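Local coordinates for endo-beta-mannanase (Opitutaceae bacterium TAV5, PDB 7BOB), which acts as an exo-beta-1,4-mannosidase of glycoside hydrolase family 5, probably releasing mannose units from the ends of beta-1,4-linked mannan chains, at residues G71-T76 with A131-T136; H140-A145 with R183-E188; V478-A483 with V521-R526. One frame throughout, in Å; residues are numbered along the deposited sequence.

Interactions 1 and 2 lie on one flank of the catalytic (beta/alpha)8 barrel and both use helix 124-141. Interaction 1, partly buried, sets a tyrosine on that helix through a methyl-to-ring contact; interaction 2, at the surface, closes a loop on the end of the same helix with aliphatic carbons, part of them from a lysine. The two touch directly: R135 NH1 forms a salt bridge with E184 OE1 at 3.0 Å. Interaction 3 is a buried tryptophan contact in the C-terminal alpha/beta domain, its centre about 60 Å from that of interaction 1 and on the opposite side of the chain's centre, and its first segment also meets a second subunit.

Interaction 1: residues G71-T76 with A131-T136; sequences GEYDAT and AAYART
Y73 carries the contact, laying its ring against T136 on the helical segment 131-136. The T136 methyl CG2 stands 3.8 Å from the ring centroid, only 3° off the ring normal, a CH-pi contact over the centre of one face. T136 is held in this pose by its own helix: chi1 of -60° places OG1 beside the backbone N, where it donates to A132 O at 2.8 Å from the face of that carbonyl's plane opposite to the one used by T136 N, and leaves the CG2 methyl anti to N, over the Y73 ring. The Y73 hydroxyl reaches further, to 3.7 Å between OH and A132 CB, while Y73 CE1 meets the edge of the Y133 ring, 4.4 Å from CD1. A serine here would probably leave the T136 methyl without its aromatic partner and open a gap beside Y133. Next along the chain, D74 is the N-cap of helix 75-89; its OD1 accepts a weak bond from T76 N (2.8 Å, 122°) and another from M77 N. The contact thus joins the loop leading into helix 75-89 to helix 124-141, whose Y133 stacks on W63 and bonds through OH to L99 O of barrel strand 94-101, while A131 and A134 face helix 168-183.

Interaction 2: residues H140-A145 with R183-E188; sequences HLKPFA and REVLPE
Where helix 124-141 of the (beta/alpha)8 barrel gives way to the connection toward strand 151-154, K142 and A145 close on V185 and L186 of the loop that follows helix 168-183. Such helix-to-strand connections lie at the end of the barrel away from the active-site face. L186 supplies the central methyl: its CD2 sits 3.6 Å from K142 CG and 3.8 Å from A145 CB, touching both residues with one branch. K142 starts with CG anti to its N (chi1 -171°) and stays extended to NZ, which takes its methylenes obliquely past the loop; CD comes within 4.1 Å of V185 CG1. The turn that brings K142 and A145 together is held by A145 N donating to K142 O at 3.0 Å. On the loop side, R183 NH1 donates to P187 O (3.2 Å, 144°) from above the carbonyl plane and also bonds A189 O, while R183 NH2 pairs with D235, so the arginine probably helps hold the bend of the loop. V185 and L186 also pack on T138, and L186 reaches I151. With no hydrogen bond between the segments, the seam depends on aliphatic contact, the lysine lending its hydrocarbon stem at the surface.

Interaction 3: residues V478-A483 with V521-R526; sequences VNWAQA and VRIEPR
W480 meets the strand segment 521-526 with the six-membered part of its indole. Its CH2 approaches the CG2 methyl of I523 at 3.9 Å and its CZ2 the same methyl at 4.1 Å, while CZ3 lies 4.4 Å from V521 CG2. Both methyls come at the ring obliquely, and the side chains of W480 and I523 cross at a slant. V521 and I523, two residues apart on strand 520-525, project from the same face of it, toward W480.

The torsions explain how these groups meet. W480 has CG anti to the backbone N (chi1 -164°), which brings the six-membered ring up against V521 and I523. In I523, chi1 of 56° puts CG1 between the backbone N and the carbonyl carbon; CG2 is then the branch that meets the indole, and the end of the side chain leads away to P539 and L542 of strand 539-546 and to L555.

Further out, W480 NE1 makes weak hydrogen bonds to S485 OG and A490 O, and the indole also packs on P475 and I492. The same S485 hydroxyl bonds to A481 O, and A481 is the N-cap of helix 482-488, so that helix start and the indole share a second-shell residue. Strand 520-525 is set by antiparallel pairing with strand 490-496, including backbone bonds of R522 with A493 and E524 with E491. On the other flank, N479 OD1 is bonded by N333 N of a second subunit, and V478 packs on N332 of that subunit.

The contact itself is wholly apolar: aromatic carbons against the methyls of branched aliphatic side chains, buried in the C-terminal domain. It rests on shape and van der Waals contact, with no hydrogen bond between the two segments, while the weak NE1 bonds probably help set the turn of the ring and keep its one polar atom paired.

Interaction 1: residues G71-T76 with A131-T136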
loop_
_atom_site.group_PDB
_atom_site.type_symbol
_atom_site.label_atom_id
_atom_site.label_comp_id
_atom_site.label_asym_id
_atom_site.label_seq_id
_atom_site.Cartn_x
_atom_site.Cartn_y
_atom_site.Cartn_z
ATOM N N GLY A 71 21.777 -27.473 -18.163
ATOM C CA GLY A 71 22.782 -28.517 -18.062
ATOM C C GLY A 71 23.852 -28.514 -19.135
ATOM O O GLY A 71 24.764 -29.347 -19.081
ATOM N N GLU A 72 23.772 -27.616 -20.108
ATOM C CA GLU A 72 24.774 -27.498 -21.163
ATOM C C GLU A 72 25.616 -26.263 -20.877
ATOM O O GLU A 72 25.148 -25.134 -21.054
ATOM C CB GLU A 72 24.105 -27.381 -22.527
ATOM C CG GLU A 72 23.153 -28.507 -22.848
ATOM C CD GLU A 72 22.720 -28.467 -24.291
ATOM O OE1 GLU A 72 23.599 -28.250 -25.155
ATOM O OE2 GLU A 72 21.510 -28.627 -24.556
ATOM N N TYR A 73 26.846 -26.469 -20.438
ATOM C CA TYR A 73 27.719 -25.362 -20.085
ATOM C C TYR A 73 28.592 -24.983 -21.272
ATOM O O TYR A 73 29.163 -25.851 -21.937
ATOM C CB TYR A 73 28.576 -25.732 -18.870
ATOM C CG TYR A 73 27.749 -26.199 -17.692
ATOM C CD1 TYR A 73 27.121 -25.285 -16.853
ATOM C CD2 TYR A 73 27.579 -27.549 -17.427
ATOM C CE1 TYR A 73 26.349 -25.712 -15.776
ATOM C CE2 TYR A 73 26.809 -27.985 -16.362
ATOM C CZ TYR A 73 26.200 -27.064 -15.539
ATOM O OH TYR A 73 25.441 -27.492 -14.475
ATOM N N ASP A 74 28.692 -23.678 -21.541
ATOM C CA ASP A 74 29.406 -23.206 -22.726
ATOM C C ASP A 74 30.909 -23.385 -22.540
ATOM O O ASP A 74 31.525 -22.758 -21.664
ATOM C CB ASP A 74 29.063 -21.745 -23.015
ATOM C CG ASP A 74 29.548 -21.281 -24.382
ATOM O OD1 ASP A 74 30.744 -21.451 -24.662
ATOM O OD2 ASP A 74 28.756 -20.726 -25.175
ATOM N N ALA A 75 31.509 -24.223 -23.392
ATOM C CA ALA A 75 32.936 -24.504 -23.263
ATOM C C ALA A 75 33.787 -23.283 -23.596
ATOM O O ALA A 75 34.867 -23.117 -23.023
ATOM C CB ALA A 75 33.325 -25.693 -24.147
ATOM N N THR A 76 33.342 -22.425 -24.513
ATOM C CA THR A 76 34.131 -21.229 -24.798
ATOM C C THR A 76 34.219 -20.319 -23.573
ATOM O O THR A 76 35.289 -19.781 -23.266
ATOM C CB THR A 76 33.531 -20.460 -25.972
ATOM O OG1 THR A 76 33.477 -21.309 -27.115
ATOM C CG2 THR A 76 34.383 -19.223 -26.296
ATOM N N ALA A 131 22.242 -25.423 -7.874
ATOM C CA ALA A 131 23.264 -26.221 -7.204
ATOM C C ALA A 131 24.254 -26.799 -8.211
ATOM O O ALA A 131 25.473 -26.704 -8.029
ATOM C CB ALA A 131 22.608 -27.341 -6.394
ATOM N N ALA A 132 23.746 -27.393 -9.291
ATOM C CA ALA A 132 24.645 -27.974 -10.285
ATOM C C ALA A 132 25.547 -26.907 -10.884
ATOM O O ALA A 132 26.741 -27.140 -11.097
ATOM C CB ALA A 132 23.843 -28.671 -11.375
ATOM N N TYR A 133 24.997 -25.715 -11.128
ATOM C CA TYR A 133 25.793 -24.625 -11.690
ATOM C C TYR A 133 26.873 -24.170 -10.717
ATOM O O TYR A 133 28.005 -23.894 -11.122
ATOM C CB TYR A 133 24.878 -23.460 -12.065
ATOM C CG TYR A 133 25.579 -22.143 -12.321
ATOM C CD1 TYR A 133 26.401 -21.970 -13.432
ATOM C CD2 TYR A 133 25.392 -21.059 -11.460
ATOM C CE1 TYR A 133 27.028 -20.747 -13.681
ATOM C CE2 TYR A 133 26.015 -19.836 -11.686
ATOM C CZ TYR A 133 26.826 -19.683 -12.800
ATOM O OH TYR A 133 27.434 -18.466 -13.030
ATOM N N ALA A 134 26.544 -24.094 -9.429
ATOM C CA ALA A 134 27.556 -23.714 -8.450
ATOM C C ALA A 134 28.672 -24.749 -8.391
ATOM O O ALA A 134 29.859 -24.399 -8.344
ATOM C CB ALA A 134 26.923 -23.534 -7.072
ATOM N N ARG A 135 28.304 -26.033 -8.385
ATOM C CA ARG A 135 29.317 -27.082 -8.370
ATOM C C ARG A 135 30.170 -27.043 -9.634
ATOM O O ARG A 135 31.399 -27.188 -9.560
ATOM C CB ARG A 135 28.652 -28.447 -8.198
ATOM C CG ARG A 135 29.669 -29.583 -8.178
ATOM C CD ARG A 135 29.078 -30.883 -7.655
ATOM N NE ARG A 135 27.930 -31.284 -8.466
ATOM C CZ ARG A 135 26.660 -31.238 -8.057
ATOM N NH1 ARG A 135 26.361 -30.814 -6.829
ATOM N NH2 ARG A 135 25.684 -31.624 -8.879
ATOM N N THR A 136 29.553 -26.776 -10.787
ATOM C CA THR A 136 30.301 -26.749 -12.039
ATOM C C THR A 136 31.344 -25.643 -12.046
ATOM O O THR A 136 32.496 -25.867 -12.431
ATOM C CB THR A 136 29.364 -26.563 -13.217
ATOM O OG1 THR A 136 28.430 -27.648 -13.258
ATOM C CG2 THR A 136 30.172 -26.508 -14.496
#

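Interaction 2: residues H140-A145 with R183-E188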
loop_
_atom_site.group_PDB
_atom_site.type_symbol
_atom_site.label_atom_id
_atom_site.label_comp_id
_atom_site.label_asym_id
_atom_site.label_seq_id
_atom_site.Cartn_x
_atom_site.Cartn_y
_atom_site.Cartn_z
ATOM N N HIS A 140 35.724 -25.589 -11.954
ATOM C CA HIS A 140 36.685 -24.880 -12.789
ATOM C C HIS A 140 37.535 -23.878 -12.030
ATOM O O HIS A 140 38.526 -23.398 -12.590
ATOM C CB HIS A 140 35.962 -24.176 -13.927
ATOM C CG HIS A 140 35.505 -25.111 -14.988
ATOM N ND1 HIS A 140 36.202 -25.300 -16.161
ATOM C CD2 HIS A 140 34.452 -25.957 -15.031
ATOM C CE1 HIS A 140 35.581 -26.201 -16.898
ATOM N NE2 HIS A 140 34.515 -26.615 -16.235
ATOM N N LEU A 141 37.175 -23.547 -10.793
ATOM C CA LEU A 141 38.024 -22.719 -9.947
ATOM C C LEU A 141 39.018 -23.533 -9.142
ATOM O O LEU A 141 40.013 -22.969 -8.660
ATOM C CB LEU A 141 37.178 -21.900 -8.959
ATOM C CG LEU A 141 36.058 -21.024 -9.515
ATOM C CD1 LEU A 141 35.207 -20.522 -8.360
ATOM C CD2 LEU A 141 36.648 -19.854 -10.272
ATOM N N LYS A 142 38.737 -24.820 -8.939
ATOM C CA LYS A 142 39.588 -25.652 -8.089
ATOM C C LYS A 142 41.071 -25.573 -8.449
ATOM O O LYS A 142 41.890 -25.471 -7.521
ATOM C CB LYS A 142 39.102 -27.112 -8.115
ATOM C CG LYS A 142 39.804 -27.988 -7.082
ATOM C CD LYS A 142 39.183 -29.383 -6.983
ATOM C CE LYS A 142 39.861 -30.202 -5.887
ATOM N NZ LYS A 142 39.608 -31.658 -6.031
ATOM N N PRO A 143 41.481 -25.568 -9.726
ATOM C CA PRO A 143 42.915 -25.401 -10.029
ATOM C C PRO A 143 43.492 -24.082 -9.559
ATOM O O PRO A 143 44.713 -23.902 -9.644
ATOM C CB PRO A 143 42.973 -25.523 -11.559
ATOM C CG PRO A 143 41.829 -26.407 -11.903
ATOM C CD PRO A 143 40.726 -25.983 -10.926
ATOM N N PHE A 144 42.678 -23.154 -9.060
ATOM C CA PHE A 144 43.218 -21.902 -8.544
ATOM C C PHE A 144 42.877 -21.684 -7.076
ATOM O O PHE A 144 43.086 -20.584 -6.561
ATOM C CB PHE A 144 42.726 -20.730 -9.392
ATOM C CG PHE A 144 43.091 -20.851 -10.840
ATOM C CD1 PHE A 144 44.258 -20.272 -11.319
ATOM C CD2 PHE A 144 42.288 -21.559 -11.713
ATOM C CE1 PHE A 144 44.614 -20.383 -12.641
ATOM C CE2 PHE A 144 42.628 -21.672 -13.048
ATOM C CZ PHE A 144 43.795 -21.080 -13.509
ATOM N N ALA A 145 42.443 -22.743 -6.380
ATOM C CA ALA A 145 41.818 -22.615 -5.063
ATOM C C ALA A 145 42.644 -21.801 -4.078
ATOM O O ALA A 145 42.080 -21.069 -3.256
ATOM C CB ALA A 145 41.540 -24.003 -4.483
ATOM N N ARG A 183 30.921 -26.416 -1.522
ATOM C CA ARG A 183 31.782 -27.175 -0.631
ATOM C C ARG A 183 31.857 -28.652 -0.996
ATOM O O ARG A 183 32.683 -29.366 -0.420
ATOM C CB ARG A 183 31.313 -27.000 0.821
ATOM C CG ARG A 183 31.515 -25.573 1.356
ATOM C CD ARG A 183 31.458 -25.497 2.888
ATOM N NE ARG A 183 31.267 -24.121 3.343
ATOM C CZ ARG A 183 32.216 -23.188 3.351
ATOM N NH1 ARG A 183 33.459 -23.461 2.956
ATOM N NH2 ARG A 183 31.923 -21.969 3.769
ATOM N N GLU A 184 31.022 -29.127 -1.921
ATOM C CA GLU A 184 31.224 -30.461 -2.478
ATOM C C GLU A 184 32.479 -30.526 -3.337
ATOM O O GLU A 184 32.965 -31.624 -3.624
ATOM C CB GLU A 184 30.016 -30.891 -3.308
ATOM C CG GLU A 184 28.846 -31.389 -2.484
ATOM C CD GLU A 184 27.628 -31.677 -3.344
ATOM O OE1 GLU A 184 27.823 -31.978 -4.542
ATOM O OE2 GLU A 184 26.482 -31.582 -2.836
ATOM N N VAL A 185 33.008 -29.376 -3.747
ATOM C CA VAL A 185 34.218 -29.299 -4.547
ATOM C C VAL A 185 35.374 -28.685 -3.767
ATOM O O VAL A 185 36.496 -29.182 -3.833
ATOM C CB VAL A 185 33.949 -28.513 -5.849
ATOM C CG1 VAL A 185 35.252 -28.248 -6.613
ATOM C CG2 VAL A 185 32.938 -29.255 -6.702
ATOM N N LEU A 186 35.126 -27.613 -3.015
ATOM C CA LEU A 186 36.168 -26.931 -2.249
ATOM C C LEU A 186 35.673 -26.773 -0.818
ATOM O O LEU A 186 35.247 -25.680 -0.407
ATOM C CB LEU A 186 36.525 -25.580 -2.871
ATOM C CG LEU A 186 37.179 -25.572 -4.245
ATOM C CD1 LEU A 186 37.345 -24.144 -4.739
ATOM C CD2 LEU A 186 38.534 -26.282 -4.161
ATOM N N PRO A 187 35.717 -27.846 -0.025
ATOM C CA PRO A 187 35.111 -27.796 1.320
ATOM C C PRO A 187 35.655 -26.699 2.216
ATOM O O PRO A 187 34.944 -26.273 3.136
ATOM C CB PRO A 187 35.414 -29.188 1.897
ATOM C CG PRO A 187 36.529 -29.739 1.023
ATOM C CD PRO A 187 36.262 -29.178 -0.338
ATOM N N GLU A 188 36.879 -26.220 1.985
ATOM C CA GLU A 188 37.499 -25.221 2.846
ATOM C C GLU A 188 37.470 -23.820 2.250
ATOM O O GLU A 188 38.104 -22.911 2.798
ATOM C CB GLU A 188 38.949 -25.621 3.162
ATOM C CG GLU A 188 39.075 -26.919 3.940
ATOM C CD GLU A 188 38.058 -27.021 5.074
ATOM O OE1 GLU A 188 38.092 -26.176 5.994
ATOM O OE2 GLU A 188 37.213 -27.945 5.040
#

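Interaction 3: residues V478-A483 with V521-R526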
loop_
_atom_site.group_PDB
_atom_site.type_symbol
_atom_site.label_atom_id
_atom_site.label_comp_id
_atom_site.label_asym_id
_atom_site.label_seq_id
_atom_site.Cartn_x
_atom_site.Cartn_y
_atom_site.Cartn_z
ATOM N N VAL A 478 3.534 -1.808 24.865
ATOM C CA VAL A 478 3.112 -3.186 24.626
ATOM C C VAL A 478 3.877 -4.148 25.526
ATOM O O VAL A 478 3.364 -5.212 25.889
ATOM C CB VAL A 478 3.250 -3.530 23.125
ATOM C CG1 VAL A 478 3.169 -5.042 22.879
ATOM C CG2 VAL A 478 2.134 -2.830 22.344
ATOM N N ASN A 479 5.081 -3.780 25.958
ATOM C CA ASN A 479 5.831 -4.632 26.870
ATOM C C ASN A 479 6.013 -3.994 28.238
ATOM O O ASN A 479 6.955 -4.339 28.962
ATOM C CB ASN A 479 7.177 -4.994 26.259
ATOM C CG ASN A 479 7.032 -6.010 25.136
ATOM O OD1 ASN A 479 6.727 -7.173 25.391
ATOM N ND2 ASN A 479 7.188 -5.560 23.891
ATOM N N TRP A 480 5.127 -3.079 28.611
ATOM C CA TRP A 480 5.257 -2.352 29.873
ATOM C C TRP A 480 4.360 -3.042 30.893
ATOM O O TRP A 480 3.169 -2.739 31.008
ATOM C CB TRP A 480 4.904 -0.882 29.682
ATOM C CG TRP A 480 5.354 -0.000 30.797
ATOM C CD1 TRP A 480 5.347 -0.295 32.133
ATOM C CD2 TRP A 480 5.849 1.343 30.685
ATOM N NE1 TRP A 480 5.823 0.776 32.857
ATOM C CE2 TRP A 480 6.136 1.794 31.992
ATOM C CE3 TRP A 480 6.088 2.201 29.606
ATOM C CZ2 TRP A 480 6.660 3.063 32.247
ATOM C CZ3 TRP A 480 6.582 3.468 29.860
ATOM C CH2 TRP A 480 6.872 3.885 31.175
ATOM N N ALA A 481 4.934 -3.996 31.620
ATOM C CA ALA A 481 4.253 -4.600 32.759
ATOM C C ALA A 481 5.159 -4.512 33.986
ATOM O O ALA A 481 5.888 -3.526 34.134
ATOM C CB ALA A 481 3.852 -6.042 32.452
ATOM N N GLN A 482 5.136 -5.515 34.868
ATOM C CA GLN A 482 5.913 -5.400 36.103
ATOM C C GLN A 482 7.390 -5.217 35.802
ATOM O O GLN A 482 8.021 -4.301 36.333
ATOM C CB GLN A 482 5.702 -6.617 37.005
ATOM C CG GLN A 482 4.271 -6.778 37.537
ATOM C CD GLN A 482 3.426 -7.694 36.654
ATOM O OE1 GLN A 482 3.725 -7.892 35.461
ATOM N NE2 GLN A 482 2.371 -8.264 37.236
ATOM N N ALA A 483 7.953 -6.059 34.914
ATOM C CA ALA A 483 9.396 -6.026 34.671
ATOM C C ALA A 483 9.844 -4.651 34.191
ATOM O O ALA A 483 10.770 -4.059 34.760
ATOM C CB ALA A 483 9.806 -7.106 33.663
ATOM N N VAL A 521 1.509 7.898 27.289
ATOM C CA VAL A 521 1.070 7.343 28.561
ATOM C C VAL A 521 1.269 8.375 29.652
ATOM O O VAL A 521 2.167 9.220 29.586
ATOM C CB VAL A 521 1.805 6.042 28.950
ATOM C CG1 VAL A 521 1.326 4.886 28.083
ATOM C CG2 VAL A 521 3.313 6.245 28.877
ATOM N N ARG A 522 0.411 8.291 30.662
ATOM C CA ARG A 522 0.572 9.014 31.915
ATOM C C ARG A 522 1.157 8.052 32.947
ATOM O O ARG A 522 0.584 6.988 33.213
ATOM C CB ARG A 522 -0.769 9.570 32.383
ATOM C CG ARG A 522 -0.637 10.576 33.491
ATOM C CD ARG A 522 -1.717 10.404 34.545
ATOM N NE ARG A 522 -2.982 11.005 34.144
ATOM C CZ ARG A 522 -3.751 11.729 34.958
ATOM N NH1 ARG A 522 -3.378 11.942 36.214
ATOM N NH2 ARG A 522 -4.893 12.244 34.518
ATOM N N ILE A 523 2.292 8.411 33.522
ATOM C CA ILE A 523 2.963 7.502 34.434
ATOM C C ILE A 523 2.792 7.977 35.872
ATOM O O ILE A 523 2.487 9.136 36.148
ATOM C CB ILE A 523 4.449 7.331 34.081
ATOM C CG1 ILE A 523 5.152 8.689 34.039
ATOM C CG2 ILE A 523 4.574 6.580 32.720
ATOM C CD1 ILE A 523 5.818 9.096 35.339
ATOM N N GLU A 524 2.988 7.039 36.796
ATOM C CA GLU A 524 3.109 7.320 38.219
ATOM C C GLU A 524 4.482 6.853 38.686
ATOM O O GLU A 524 4.819 5.670 38.494
ATOM C CB GLU A 524 2.007 6.619 39.011
ATOM C CG GLU A 524 1.853 7.103 40.435
ATOM C CD GLU A 524 1.251 8.488 40.499
ATOM O OE1 GLU A 524 0.276 8.762 39.742
ATOM O OE2 GLU A 524 1.767 9.300 41.302
ATOM N N PRO A 525 5.311 7.720 39.270
ATOM C CA PRO A 525 6.642 7.280 39.719
ATOM C C PRO A 525 6.572 6.206 40.802
ATOM O O PRO A 525 5.756 6.267 41.716
ATOM C CB PRO A 525 7.272 8.574 40.236
ATOM C CG PRO A 525 6.643 9.642 39.371
ATOM C CD PRO A 525 5.206 9.190 39.220
ATOM N N ARG A 526 7.412 5.181 40.657
ATOM C CA ARG A 526 7.511 4.092 41.632
ATOM C C ARG A 526 8.997 3.771 41.793
ATOM O O ARG A 526 9.473 2.672 41.510
ATOM C CB ARG A 526 6.709 2.853 41.222
ATOM C CG ARG A 526 5.170 3.039 41.236
ATOM C CD ARG A 526 4.567 3.023 42.659
ATOM N NE ARG A 526 3.397 3.906 42.818
ATOM C CZ ARG A 526 2.125 3.525 42.653
ATOM N NH1 ARG A 526 1.856 2.270 42.311
ATOM N NH2 ARG A 526 1.118 4.394 42.830
#